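Local coordinates for long form salivary protein D7L1 (Aedes aegypti, PDB 3DXL) that binds and sequesters biogenic amines and leukotrienes of the vertebrate host, thereby modulating blood feeding by the female mosquito, at residues G2-P6 against E7-F11; I12-R15 against C16-D19; V208-V211 against K212-F215; E226-L229 against N230-S234; K243-H246 against Y247-L251. One frame throughout, in Å; residues are numbered along the deposited sequence. Where two conformers were deposited one is given.

Contact 1. Residues G2-P6 against E7-F11; sequences GPFDP and EEMLF
D5 and E8 exchange a reciprocal pair of hydrogen bonds that closes the first turn of helix 6-20. E8 N donates to D5 OD1 (2.8 Å), meeting it nearly along the C-O bond, while D5 N donates to E8 OE1 (2.8 Å, N-H...O 169°), which accepts through its anti lone pair. These two bonds define a capping box, with D5 as N-cap. The main chain continues the turn: M9 N reaches D5 O and L10 N reaches P6 O. The D5 carboxylate is put over the N-terminal turn of the helix by a first torsion of 71°, which sets CG between N and C. Its plane is turned 43° from that of E8, and D5 OD1 lies only 3.6 Å from E8 OE1, a crowding of like charges that the backbone N-H groups probably offset.

Two waters bridge the same groups. Water 1 donates to P3 O and E8 OE1; water 2 links D5 OD2 with E7 OE1, while E7 OE2 pairs with R198 and Y274. On the apolar side, M9 SD approaches F4 CB at 3.4 Å and lies 4.5 Å from the F4 ring centroid, an oblique Met-aromatic contact, and E8 CB sits at the ring's edge. P6 packs on helix 132-142, F4 on helix 71-79 and M9 on helix 45-58.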
loop_
_atom_site.group_PDB
_atom_site.type_symbol
_atom_site.label_atom_id
_atom_site.label_comp_id
_atom_site.label_asym_id
_atom_site.label_seq_id
_atom_site.Cartn_x
_atom_site.Cartn_y
_atom_site.Cartn_z
ATOM N N GLY A 2 3.750 -12.764 -0.689
ATOM C CA GLY A 2 2.400 -13.080 -1.130
ATOM C C GLY A 2 1.666 -13.969 -0.141
ATOM O O GLY A 2 2.231 -14.357 0.889
ATOM N N PRO A 3 0.393 -14.289 -0.435
ATOM C CA PRO A 3 -0.326 -13.794 -1.607
ATOM C C PRO A 3 -0.764 -12.336 -1.409
ATOM O O PRO A 3 -0.731 -11.815 -0.284
ATOM C CB PRO A 3 -1.555 -14.696 -1.658
ATOM C CG PRO A 3 -1.816 -15.014 -0.204
ATOM C CD PRO A 3 -0.458 -15.149 0.411
ATOM N N PHE A 4 -1.168 -11.696 -2.496
ATOM C CA PHE A 4 -1.617 -10.310 -2.477
ATOM C C PHE A 4 -3.037 -10.215 -2.990
ATOM O O PHE A 4 -3.369 -10.793 -4.036
ATOM C CB PHE A 4 -0.704 -9.456 -3.350
ATOM C CG PHE A 4 0.716 -9.407 -2.884
ATOM C CD1 PHE A 4 1.072 -8.676 -1.751
ATOM C CD2 PHE A 4 1.709 -10.088 -3.578
ATOM C CE1 PHE A 4 2.397 -8.627 -1.327
ATOM C CE2 PHE A 4 3.029 -10.038 -3.158
ATOM C CZ PHE A 4 3.376 -9.311 -2.033
ATOM N N ASP A 5 -3.878 -9.475 -2.266
ATOM C CA ASP A 5 -5.237 -9.263 -2.713
ATOM C C ASP A 5 -5.291 -8.083 -3.696
ATOM O O ASP A 5 -4.255 -7.463 -3.973
ATOM C CB ASP A 5 -6.214 -9.140 -1.517
ATOM C CG ASP A 5 -6.070 -7.834 -0.728
ATOM O OD1 ASP A 5 -5.617 -6.818 -1.291
ATOM O OD2 ASP A 5 -6.462 -7.835 0.463
ATOM N N PRO A 6 -6.463 -7.805 -4.282
ATOM C CA PRO A 6 -6.508 -6.721 -5.270
ATOM C C PRO A 6 -6.052 -5.352 -4.771
ATOM O O PRO A 6 -5.409 -4.608 -5.524
ATOM C CB PRO A 6 -7.976 -6.696 -5.692
ATOM C CG PRO A 6 -8.394 -8.129 -5.533
ATOM C CD PRO A 6 -7.743 -8.539 -4.236
ATOM N N GLU A 7 -6.389 -5.023 -3.522
ATOM C CA GLU A 7 -5.989 -3.759 -2.911
ATOM C C GLU A 7 -4.478 -3.705 -2.737
ATOM O O GLU A 7 -3.847 -2.661 -2.945
ATOM C CB GLU A 7 -6.690 -3.589 -1.563
ATOM C CG GLU A 7 -6.352 -2.287 -0.831
ATOM C CD GLU A 7 -5.026 -2.327 -0.069
ATOM O OE1 GLU A 7 -4.567 -3.420 0.320
ATOM O OE2 GLU A 7 -4.467 -1.240 0.200
ATOM N N GLU A 8 -3.895 -4.834 -2.355
ATOM C CA GLU A 8 -2.459 -4.892 -2.131
ATOM C C GLU A 8 -1.682 -4.692 -3.426
ATOM O O GLU A 8 -0.653 -4.022 -3.434
ATOM C CB GLU A 8 -2.060 -6.184 -1.424
ATOM C CG GLU A 8 -2.521 -6.208 0.032
ATOM C CD GLU A 8 -2.335 -7.544 0.710
ATOM O OE1 GLU A 8 -2.755 -8.573 0.139
ATOM O OE2 GLU A 8 -1.813 -7.575 1.844
ATOM N N MET A 9 -2.181 -5.266 -4.522
ATOM C CA MET A 9 -1.553 -5.049 -5.823
ATOM C C MET A 9 -1.786 -3.631 -6.326
ATOM O O MET A 9 -0.877 -3.014 -6.872
ATOM C CB MET A 9 -1.996 -6.091 -6.853
ATOM C CG MET A 9 -1.555 -7.502 -6.499
ATOM S SD MET A 9 0.222 -7.671 -6.146
ATOM C CE MET A 9 0.962 -6.930 -7.585
ATOM N N LEU A 10 -2.983 -3.096 -6.093
ATOM C CA LEU A 10 -3.255 -1.720 -6.484
ATOM C C LEU A 10 -2.304 -0.779 -5.738
ATOM O O LEU A 10 -1.760 0.168 -6.318
ATOM C CB LEU A 10 -4.713 -1.336 -6.213
ATOM C CG LEU A 10 -5.134 0.063 -6.670
ATOM C CD1 LEU A 10 -5.078 0.233 -8.206
ATOM C CD2 LEU A 10 -6.519 0.357 -6.141
ATOM N N PHE A 11 -2.098 -1.037 -4.445
ATOM C CA PHE A 11 -1.164 -0.236 -3.675
ATOM C C PHE A 11 0.239 -0.293 -4.289
ATOM O O PHE A 11 0.886 0.738 -4.456
ATOM C CB PHE A 11 -1.116 -0.675 -2.216
ATOM C CG PHE A 11 -0.173 0.142 -1.405
ATOM C CD1 PHE A 11 -0.546 1.406 -0.955
ATOM C CD2 PHE A 11 1.109 -0.313 -1.143
ATOM C CE1 PHE A 11 0.348 2.198 -0.236
ATOM C CE2 PHE A 11 2.009 0.465 -0.422
ATOM C CZ PHE A 11 1.623 1.725 0.034
HETATM O O HOH W 1 -3.607 -10.950 1.052
HETATM O O HOH W 2 -6.194 -5.352 1.541
#

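Contact 2. Residues I12-R15 against C16-D19; sequences IFTR and CMED
E18 N donates to T14 O at 2.8 Å, the shortest of four successive i to i+4 bonds between residues 12-15 and 16-19; the others are C16 to I12, M17 to F13 and D19 to R15. All four have N-H...O angles of 151-163°, as in a regular alpha-helix. Several side chains of residues 16-19 lie against these carbonyls. C16 SG, anti to its own carbonyl carbon, comes within 3.3 Å of I12 O and 4.3 Å of I12 CG2, and from there forms the disulfide with C53. M17 CG, in one of two conformers, rests 3.4 Å from F13 O.

R15 carries the polar contact. Its first torsion (171°) and a bend at chi2 place CD 3.5 Å from D19 OD2, whereas NE stays 4.7 Å from that oxygen, too far for direct pairing. A further bend at chi3 turns NE to water 3, which lies in the guanidinium plane at its edge and passes the link on to E18 OE1. R15 NH2 forms a salt bridge with E210, while E18 and D19 both pair with R213; these carboxylates probably offset the close approach of R15 and R213. Toward the leukotriene site F13 meets the ring of W37. I12, F13, R15 and M17 pack on helix 45-58, and M17 also reaches helix 27-34.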
loop_
_atom_site.group_PDB
_atom_site.type_symbol
_atom_site.label_atom_id
_atom_site.label_comp_id
_atom_site.label_asym_id
_atom_site.label_seq_id
_atom_site.Cartn_x
_atom_site.Cartn_y
_atom_site.Cartn_z
ATOM N N ILE A 12 0.710 -1.498 -4.593
ATOM C CA ILE A 12 2.032 -1.668 -5.198
ATOM C C ILE A 12 2.162 -0.916 -6.520
ATOM O O ILE A 12 3.097 -0.139 -6.713
ATOM C CB ILE A 12 2.384 -3.170 -5.384
ATOM C CG1 ILE A 12 2.656 -3.813 -4.021
ATOM C CG2 ILE A 12 3.587 -3.333 -6.328
ATOM C CD1 ILE A 12 2.739 -5.332 -4.040
ATOM N N PHE A 13 1.215 -1.133 -7.429
ATOM C CA PHE A 13 1.340 -0.514 -8.738
ATOM C C PHE A 13 1.325 1.011 -8.624
ATOM O O PHE A 13 2.153 1.705 -9.215
ATOM C CB PHE A 13 0.238 -0.975 -9.705
ATOM C CG PHE A 13 0.185 -2.480 -9.940
ATOM C CD1 PHE A 13 1.341 -3.244 -10.027
ATOM C CD2 PHE A 13 -1.046 -3.116 -10.063
ATOM C CE1 PHE A 13 1.266 -4.623 -10.251
ATOM C CE2 PHE A 13 -1.127 -4.492 -10.283
ATOM C CZ PHE A 13 0.026 -5.232 -10.369
ATOM N N THR A 14 0.365 1.537 -7.864
ATOM C CA THR A 14 0.242 2.988 -7.753
ATOM C C THR A 14 1.407 3.633 -7.011
ATOM O O THR A 14 1.857 4.707 -7.416
ATOM C CB THR A 14 -1.119 3.426 -7.162
ATOM O OG1 THR A 14 -1.297 2.843 -5.867
ATOM C CG2 THR A 14 -2.255 3.015 -8.093
ATOM N N ARG A 15 1.904 2.989 -5.950
ATOM C CA ARG A 15 3.083 3.494 -5.247
ATOM C C ARG A 15 4.295 3.530 -6.180
ATOM O O ARG A 15 5.026 4.518 -6.236
ATOM C CB ARG A 15 3.389 2.674 -3.989
ATOM C CG ARG A 15 4.725 2.988 -3.311
ATOM C CD ARG A 15 4.869 4.449 -2.848
ATOM N NE ARG A 15 3.830 4.859 -1.902
ATOM C CZ ARG A 15 3.880 4.633 -0.594
ATOM N NH1 ARG A 15 4.925 4.024 -0.042
ATOM N NH2 ARG A 15 2.873 5.034 0.172
ATOM N N CYS A 16 4.501 2.453 -6.928
ATOM C CA CYS A 16 5.641 2.391 -7.823
ATOM C C CYS A 16 5.530 3.417 -8.952
ATOM O O CYS A 16 6.538 4.008 -9.350
ATOM C CB CYS A 16 5.795 0.973 -8.352
ATOM S SG CYS A 16 6.381 -0.171 -7.082
ATOM N N MET A 17 4.312 3.678 -9.435
ATOM C CA MET A 17 4.133 4.731 -10.428
ATOM C C MET A 17 4.377 6.106 -9.818
ATOM O O MET A 17 5.053 6.940 -10.419
ATOM C CB MET A 17 2.758 4.659 -11.082
ATOM C CG MET A 17 2.647 3.496 -12.043
ATOM S SD MET A 17 1.182 3.557 -13.069
ATOM C CE MET A 17 -0.046 3.050 -11.863
ATOM N N GLU A 18 3.855 6.338 -8.606
ATOM C CA GLU A 18 4.062 7.623 -7.933
ATOM C C GLU A 18 5.552 7.935 -7.791
ATOM O O GLU A 18 5.986 9.067 -8.015
ATOM C CB GLU A 18 3.357 7.636 -6.576
ATOM C CG GLU A 18 3.350 9.021 -5.923
ATOM C CD GLU A 18 2.528 9.080 -4.656
ATOM O OE1 GLU A 18 1.429 8.501 -4.613
ATOM O OE2 GLU A 18 2.968 9.743 -3.701
ATOM N N ASP A 19 6.331 6.911 -7.452
ATOM C CA ASP A 19 7.754 7.100 -7.211
ATOM C C ASP A 19 8.619 7.181 -8.473
ATOM O O ASP A 19 9.769 7.625 -8.402
ATOM C CB ASP A 19 8.279 5.995 -6.299
ATOM C CG ASP A 19 7.846 6.171 -4.857
ATOM O OD1 ASP A 19 7.369 7.267 -4.486
ATOM O OD2 ASP A 19 7.997 5.200 -4.098
HETATM O O HOH W 3 1.554 5.949 -3.278
#

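Contact 3. Residues V208-V211 against K212-F215; sequences VEEV and KRDF
K212 N to V208 O, R213 N to E209 O and F215 N to V211 O are alpha-helical bonds of 2.9-3.1 Å, whereas D214 N to E210 O is stretched to a weak 3.3 Å. The main side-chain contact joins E209 and K212, which run side by side and point the same way. K212 NZ forms a salt bridge with E209 OE2 at 3.2 Å, approaching on the syn side 16° out of the carboxylate plane; its bond to OE1 is weak. Water 4 connects the same two groups, accepting from NZ and donating to OE1. A bend in E209 at chi2 (-53°) brings the carboxylate round to the K212 amine, which has a further acidic partner in E226.

The methylene part of K212 is also used: its CD lies 3.7 Å from V208 CG1. E210 and R213 likewise run alongside, their carboxylate and guanidinium planes only 4° apart, but E210 OE1 and R213 NE are 5.0 Å apart and do not pair. Each pairs with other helices instead, E210 with R15 and R267, R213 with D19 and E18. D214 is held by Y199, R267 and R270. V211 CG1 stands 4.3 Å from F215 CE1, and that ring packs on helix 257-271. The whole is an i to i+3 salt bridge in the first turns of helix 208-217 of the all-helical PBP/GOBP fold, with the side chain of D214 about 9 Å from that of E268 in the noradrenaline site.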
loop_
_atom_site.group_PDB
_atom_site.type_symbol
_atom_site.label_atom_id
_atom_site.label_comp_id
_atom_site.label_asym_id
_atom_site.label_seq_id
_atom_site.Cartn_x
_atom_site.Cartn_y
_atom_site.Cartn_z
ATOM N N VAL A 208 9.419 2.857 9.638
ATOM C CA VAL A 208 9.722 4.263 9.893
ATOM C C VAL A 208 9.707 5.080 8.601
ATOM O O VAL A 208 9.263 6.228 8.588
ATOM C CB VAL A 208 11.090 4.439 10.618
ATOM C CG1 VAL A 208 11.457 5.911 10.759
ATOM C CG2 VAL A 208 11.075 3.781 11.984
ATOM N N GLU A 209 10.198 4.485 7.513
ATOM C CA GLU A 209 10.266 5.199 6.246
ATOM C C GLU A 209 8.885 5.576 5.706
ATOM O O GLU A 209 8.733 6.630 5.099
ATOM C CB GLU A 209 11.085 4.423 5.208
ATOM C CG GLU A 209 12.584 4.319 5.540
ATOM C CD GLU A 209 13.239 5.668 5.828
ATOM O OE1 GLU A 209 12.931 6.660 5.131
ATOM O OE2 GLU A 209 14.083 5.729 6.751
ATOM N N GLU A 210 7.885 4.729 5.934
ATOM C CA GLU A 210 6.531 5.075 5.501
ATOM C C GLU A 210 5.968 6.273 6.282
ATOM O O GLU A 210 5.336 7.152 5.700
ATOM C CB GLU A 210 5.603 3.871 5.607
ATOM C CG GLU A 210 4.214 4.070 4.967
ATOM C CD GLU A 210 4.197 4.138 3.435
ATOM O OE1 GLU A 210 5.169 3.711 2.768
ATOM O OE2 GLU A 210 3.176 4.612 2.898
ATOM N N VAL A 211 6.228 6.315 7.594
ATOM C CA VAL A 211 5.772 7.442 8.420
ATOM C C VAL A 211 6.479 8.716 7.965
ATOM O O VAL A 211 5.867 9.771 7.805
ATOM C CB VAL A 211 6.009 7.214 9.923
ATOM C CG1 VAL A 211 5.280 8.272 10.721
ATOM C CG2 VAL A 211 5.527 5.843 10.339
ATOM N N LYS A 212 7.781 8.594 7.715
ATOM C CA LYS A 212 8.568 9.727 7.241
ATOM C C LYS A 212 8.058 10.265 5.913
ATOM O O LYS A 212 8.016 11.470 5.702
ATOM C CB LYS A 212 10.046 9.357 7.110
ATOM C CG LYS A 212 10.750 9.207 8.452
ATOM C CD LYS A 212 12.140 8.591 8.297
ATOM C CE LYS A 212 13.052 9.480 7.477
ATOM N NZ LYS A 212 14.426 8.899 7.360
ATOM N N ARG A 213 7.682 9.351 5.011
ATOM C CA ARG A 213 7.154 9.708 3.710
ATOM C C ARG A 213 5.975 10.668 3.873
ATOM O O ARG A 213 5.881 11.673 3.186
ATOM C CB ARG A 213 6.718 8.438 2.967
ATOM C CG ARG A 213 6.293 8.650 1.529
ATOM C CD ARG A 213 5.835 7.340 0.891
ATOM N NE ARG A 213 5.973 7.395 -0.570
ATOM C CZ ARG A 213 5.074 7.921 -1.395
ATOM N NH1 ARG A 213 3.937 8.420 -0.922
ATOM N NH2 ARG A 213 5.294 7.938 -2.702
ATOM N N ASP A 214 5.073 10.329 4.788
ATOM C CA ASP A 214 3.884 11.148 5.011
ATOM C C ASP A 214 4.176 12.499 5.678
ATOM O O ASP A 214 3.518 13.487 5.376
ATOM C CB ASP A 214 2.836 10.366 5.791
ATOM C CG ASP A 214 2.113 9.344 4.926
ATOM O OD1 ASP A 214 2.260 9.378 3.676
ATOM O OD2 ASP A 214 1.388 8.507 5.508
ATOM N N PHE A 215 5.187 12.544 6.548
ATOM C CA PHE A 215 5.653 13.831 7.082
ATOM C C PHE A 215 6.206 14.731 5.982
ATOM O O PHE A 215 5.884 15.924 5.914
ATOM C CB PHE A 215 6.721 13.642 8.162
ATOM C CG PHE A 215 6.171 13.553 9.566
ATOM C CD1 PHE A 215 5.191 12.622 9.885
ATOM C CD2 PHE A 215 6.677 14.366 10.574
ATOM C CE1 PHE A 215 4.696 12.526 11.181
ATOM C CE2 PHE A 215 6.184 14.276 11.878
ATOM C CZ PHE A 215 5.202 13.348 12.175
HETATM O O HOH W 4 14.487 8.967 4.452
#

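Contact 4. Residues E226-L229 against N230-S234; sequences EEVL and NDCKS. Unlike the reference sequence in segment 226-229: E227 (reference Lys).
Helix 223-234, one of the helices of the all-alpha PBP/GOBP fold, carries this contact, in which V228 and C232 meet on one face. V228 CG1 lies 3.8 Å from C232 SG, and the sulfur also comes to 3.2 Å from V228 O. C232 SG is anti to its carbonyl carbon (chi1 -62°), a turn that carries it back along the helix toward the preceding turn. The backbone bond C232 N to V228 O, 2.9 Å at 164°, spans the same two residues, and three equivalent bonds flank it, from N230, D231 and K233.

The sulfur is covalently joined to C250 of helix 243-253, a disulfide between consecutive helices of the chain, and L229 packs on Y247 and L251 of that same helix. On the exposed face, water takes up the carbonyls. Water 5 donates to both E226 O and N230 OD1, while N230 ND2, 3.4 Å from E226 O, is too poorly angled to bond. One residue on, water 6 makes a more tentative bridge between E227 O and D231 OD1, seen with one of two conformers of D231. Further along, S234 OG donates to D231 O, and E226 OE2 forms a salt bridge with K212 of helix 208-217.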
loop_
_atom_site.group_PDB
_atom_site.type_symbol
_atom_site.label_atom_id
_atom_site.label_comp_id
_atom_site.label_asym_id
_atom_site.label_seq_id
_atom_site.Cartn_x
_atom_site.Cartn_y
_atom_site.Cartn_z
ATOM N N GLU A 226 11.842 10.802 13.926
ATOM C CA GLU A 226 12.689 9.629 14.061
ATOM C C GLU A 226 13.091 9.399 15.512
ATOM O O GLU A 226 13.070 8.270 15.995
ATOM C CB GLU A 226 13.931 9.743 13.182
ATOM C CG GLU A 226 13.703 9.367 11.722
ATOM C CD GLU A 226 14.974 8.861 11.027
ATOM O OE1 GLU A 226 16.068 9.388 11.303
ATOM O OE2 GLU A 226 14.875 7.933 10.199
ATOM N N GLU A 227 13.434 10.479 16.214
ATOM C CA GLU A 227 13.782 10.391 17.629
ATOM C C GLU A 227 12.603 9.890 18.464
ATOM O O GLU A 227 12.750 9.002 19.300
ATOM C CB GLU A 227 14.267 11.749 18.137
ATOM C CG GLU A 227 15.611 12.160 17.555
ATOM C CD GLU A 227 15.967 13.616 17.793
ATOM O OE1 GLU A 227 15.082 14.423 18.161
ATOM O OE2 GLU A 227 17.149 13.954 17.590
ATOM N N VAL A 228 11.420 10.440 18.207
ATOM C CA VAL A 228 10.215 9.964 18.881
ATOM C C VAL A 228 9.968 8.480 18.600
ATOM O O VAL A 228 9.687 7.706 19.501
ATOM C CB VAL A 228 8.977 10.798 18.484
ATOM C CG1 VAL A 228 7.683 10.070 18.851
ATOM C CG2 VAL A 228 9.022 12.182 19.143
ATOM N N LEU A 229 10.094 8.075 17.342
ATOM C CA LEU A 229 9.842 6.679 17.012
ATOM C C LEU A 229 10.867 5.735 17.619
ATOM O O LEU A 229 10.522 4.620 18.003
ATOM C CB LEU A 229 9.729 6.471 15.504
ATOM C CG LEU A 229 8.391 6.900 14.896
ATOM C CD1 LEU A 229 8.479 6.783 13.379
ATOM C CD2 LEU A 229 7.224 6.074 15.441
ATOM N N ASN A 230 12.115 6.193 17.715
ATOM C CA ASN A 230 13.160 5.415 18.381
ATOM C C ASN A 230 12.794 5.169 19.844
ATOM O O ASN A 230 12.929 4.046 20.344
ATOM C CB ASN A 230 14.536 6.083 18.246
ATOM C CG ASN A 230 15.141 5.921 16.847
ATOM O OD1 ASN A 230 14.744 5.040 16.081
ATOM N ND2 ASN A 230 16.097 6.779 16.514
ATOM N N ASP A 231 12.309 6.215 20.519
ATOM C CA ASP A 231 11.840 6.090 21.898
ATOM C C ASP A 231 10.621 5.172 22.001
ATOM O O ASP A 231 10.565 4.317 22.881
ATOM C CB ASP A 231 11.539 7.464 22.503
ATOM C CG ASP A 231 12.773 8.136 23.091
ATOM O OD1 ASP A 231 13.908 7.750 22.736
ATOM O OD2 ASP A 231 12.603 9.054 23.920
ATOM N N CYS A 232 9.662 5.332 21.089
ATOM C CA CYS A 232 8.474 4.464 21.052
ATOM C C CYS A 232 8.875 3.003 20.837
ATOM O O CYS A 232 8.320 2.101 21.469
ATOM C CB CYS A 232 7.501 4.878 19.936
ATOM S SG CYS A 232 6.788 6.547 20.042
ATOM N N LYS A 233 9.845 2.786 19.943
ATOM C CA LYS A 233 10.342 1.443 19.642
ATOM C C LYS A 233 11.050 0.827 20.840
ATOM O O LYS A 233 10.950 -0.376 21.061
ATOM C CB LYS A 233 11.256 1.448 18.410
ATOM C CG LYS A 233 11.747 0.058 18.011
ATOM C CD LYS A 233 11.914 -0.101 16.505
ATOM C CE LYS A 233 11.911 -1.577 16.115
ATOM N NZ LYS A 233 12.769 -2.425 16.996
ATOM N N SER A 234 11.748 1.656 21.615
ATOM C CA SER A 234 12.444 1.188 22.818
ATOM C C SER A 234 11.470 0.669 23.882
ATOM O O SER A 234 11.869 -0.077 24.782
ATOM C CB SER A 234 13.358 2.280 23.390
ATOM O OG SER A 234 12.623 3.256 24.108
HETATM O O HOH W 5 12.828 5.987 14.179
HETATM O O HOH W 6 15.086 8.584 20.627
#

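Contact 5. Residues K243-H246 against Y247-L251; sequences KSWH and YYKCL
H246 and Y247 form the close-packed side of this turn. The edge of the imidazole points at the phenol face: H246 CD2 stands 4.0 Å above the Y247 ring plane, over its centre, with the planes at 78° and the centroids 5.1 Å apart, which defines a T-shaped stack. The tyrosine ring also lies against the backbone, Y247 CD2 being 3.2 Å from K243 O, the carbonyl that accepts from Y247 N. Different first torsions place the pair: H246 CG is anti to the backbone N (170°), while Y247 CG is anti to the carbonyl carbon (-78°). The polar ends are fixed from outside, H246 NE2 by C232 O and Y247 OH by E236.

C250 SG lies 5.3 Å from the H246 centroid, obliquely, and is bonded to C232; the disulfide and the H246 bond therefore join helix 243-253 to helix 223-234 of the PBP/GOBP fold. Y248 packs on helix 184-196 and helix 257-271.

The looser side is made by W245 and K249, both only partly buried. Their side chains run alongside, and K249 CD touches the indole obliquely at W245 CH2 (3.6 Å). This sets a methylene of K249 against the indole, while the amine forms a salt bridge with E253; the indole is fixed by W245 NE1 to L181 O and takes a cation-pi contact from K187.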
loop_
_atom_site.group_PDB
_atom_site.type_symbol
_atom_site.label_atom_id
_atom_site.label_comp_id
_atom_site.label_asym_id
_atom_site.label_seq_id
_atom_site.Cartn_x
_atom_site.Cartn_y
_atom_site.Cartn_z
ATOM N N LYS A 243 0.965 -3.835 18.657
ATOM C CA LYS A 243 2.024 -2.962 18.177
ATOM C C LYS A 243 1.493 -1.763 17.389
ATOM O O LYS A 243 1.963 -0.646 17.615
ATOM C CB LYS A 243 3.105 -3.752 17.428
ATOM C CG LYS A 243 3.919 -4.655 18.364
ATOM C CD LYS A 243 4.836 -5.617 17.627
ATOM C CE LYS A 243 6.118 -4.945 17.213
ATOM N NZ LYS A 243 6.924 -5.804 16.312
ATOM N N SER A 244 0.514 -1.978 16.503
ATOM C CA SER A 244 -0.095 -0.865 15.751
ATOM C C SER A 244 -0.643 0.200 16.697
ATOM O O SER A 244 -0.339 1.389 16.571
ATOM C CB SER A 244 -1.227 -1.353 14.847
ATOM O OG SER A 244 -0.720 -2.054 13.725
ATOM N N TRP A 245 -1.447 -0.249 17.656
ATOM C CA TRP A 245 -2.041 0.655 18.635
ATOM C C TRP A 245 -0.967 1.366 19.462
ATOM O O TRP A 245 -1.060 2.573 19.705
ATOM C CB TRP A 245 -2.998 -0.132 19.523
ATOM C CG TRP A 245 -3.593 0.668 20.651
ATOM C CD1 TRP A 245 -4.687 1.488 20.591
ATOM C CD2 TRP A 245 -3.130 0.709 22.009
ATOM N NE1 TRP A 245 -4.933 2.037 21.836
ATOM C CE2 TRP A 245 -3.987 1.587 22.718
ATOM C CE3 TRP A 245 -2.069 0.103 22.696
ATOM C CZ2 TRP A 245 -3.830 1.853 24.087
ATOM C CZ3 TRP A 245 -1.905 0.382 24.055
ATOM C CH2 TRP A 245 -2.785 1.246 24.733
ATOM N N HIS A 246 0.056 0.627 19.882
ATOM C CA HIS A 246 1.156 1.225 20.623
ATOM C C HIS A 246 1.777 2.411 19.894
ATOM O O HIS A 246 1.989 3.473 20.486
ATOM C CB HIS A 246 2.239 0.195 20.930
ATOM C CG HIS A 246 3.497 0.795 21.472
ATOM N ND1 HIS A 246 3.624 1.201 22.785
ATOM C CD2 HIS A 246 4.685 1.061 20.877
ATOM C CE1 HIS A 246 4.838 1.686 22.974
ATOM N NE2 HIS A 246 5.500 1.618 21.832
ATOM N N TYR A 247 2.097 2.227 18.611
ATOM C CA TYR A 247 2.738 3.298 17.876
ATOM C C TYR A 247 1.794 4.461 17.618
ATOM O O TYR A 247 2.205 5.623 17.704
ATOM C CB TYR A 247 3.368 2.771 16.584
ATOM C CG TYR A 247 4.683 2.072 16.846
ATOM C CD1 TYR A 247 5.826 2.801 17.152
ATOM C CD2 TYR A 247 4.775 0.685 16.815
ATOM C CE1 TYR A 247 7.030 2.170 17.406
ATOM C CE2 TYR A 247 5.990 0.041 17.064
ATOM C CZ TYR A 247 7.100 0.794 17.360
ATOM O OH TYR A 247 8.300 0.177 17.604
ATOM N N TYR A 248 0.537 4.145 17.317
ATOM C CA TYR A 248 -0.466 5.195 17.152
ATOM C C TYR A 248 -0.584 6.065 18.416
ATOM O O TYR A 248 -0.463 7.291 18.349
ATOM C CB TYR A 248 -1.815 4.580 16.777
ATOM C CG TYR A 248 -2.938 5.582 16.678
ATOM C CD1 TYR A 248 -3.018 6.462 15.603
ATOM C CD2 TYR A 248 -3.909 5.677 17.685
ATOM C CE1 TYR A 248 -4.052 7.405 15.515
ATOM C CE2 TYR A 248 -4.942 6.610 17.605
ATOM C CZ TYR A 248 -5.005 7.466 16.522
ATOM O OH TYR A 248 -6.017 8.394 16.424
ATOM N N LYS A 249 -0.785 5.407 19.554
ATOM C CA LYS A 249 -0.906 6.099 20.837
ATOM C C LYS A 249 0.350 6.918 21.133
ATOM O O LYS A 249 0.269 8.085 21.522
ATOM C CB LYS A 249 -1.133 5.071 21.931
ATOM C CG LYS A 249 -1.131 5.643 23.345
ATOM C CD LYS A 249 -1.503 4.584 24.355
ATOM C CE LYS A 249 -1.328 5.067 25.799
ATOM N NZ LYS A 249 -2.310 6.122 26.214
ATOM N N CYS A 250 1.514 6.302 20.940
ATOM C CA CYS A 250 2.779 6.958 21.207
ATOM C C CYS A 250 2.922 8.235 20.384
ATOM O O CYS A 250 3.246 9.290 20.918
ATOM C CB CYS A 250 3.938 6.002 20.940
ATOM S SG CYS A 250 5.515 6.503 21.647
ATOM N N LEU A 251 2.648 8.145 19.083
ATOM C CA LEU A 251 2.749 9.303 18.207
ATOM C C LEU A 251 1.765 10.406 18.600
ATOM O O LEU A 251 2.137 11.580 18.661
ATOM C CB LEU A 251 2.556 8.896 16.745
ATOM C CG LEU A 251 3.772 8.191 16.129
ATOM C CD1 LEU A 251 3.362 7.384 14.911
ATOM C CD2 LEU A 251 4.835 9.206 15.773
#

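In the fold
Contacts 1 and 2 share helix 6-20 and meet at F4 CE1 and I12 CD1 (4.3 Å). Both lie close to leukotriene-binding residues, consistent with bordering the N-terminal lipid pocket: side chain to side chain, F13 is about 3 Å from W37 and L10 about 4 Å from K149. Contact 2 meets contact 3 by ion pairs between the two PBP/GOBP regions, R15 NH2 to E210 OE2 and D19 OD1 to R213 NH2, each 2.8 Å. Contact 3 passes to contact 4 through K212 NZ and E226 OE2 (3.0 Å), and contact 4 to contact 5 through the C232-C250 disulfide. In contact 5, the side chain of Y248 is about 7 Å from that of H189, in the noradrenaline site.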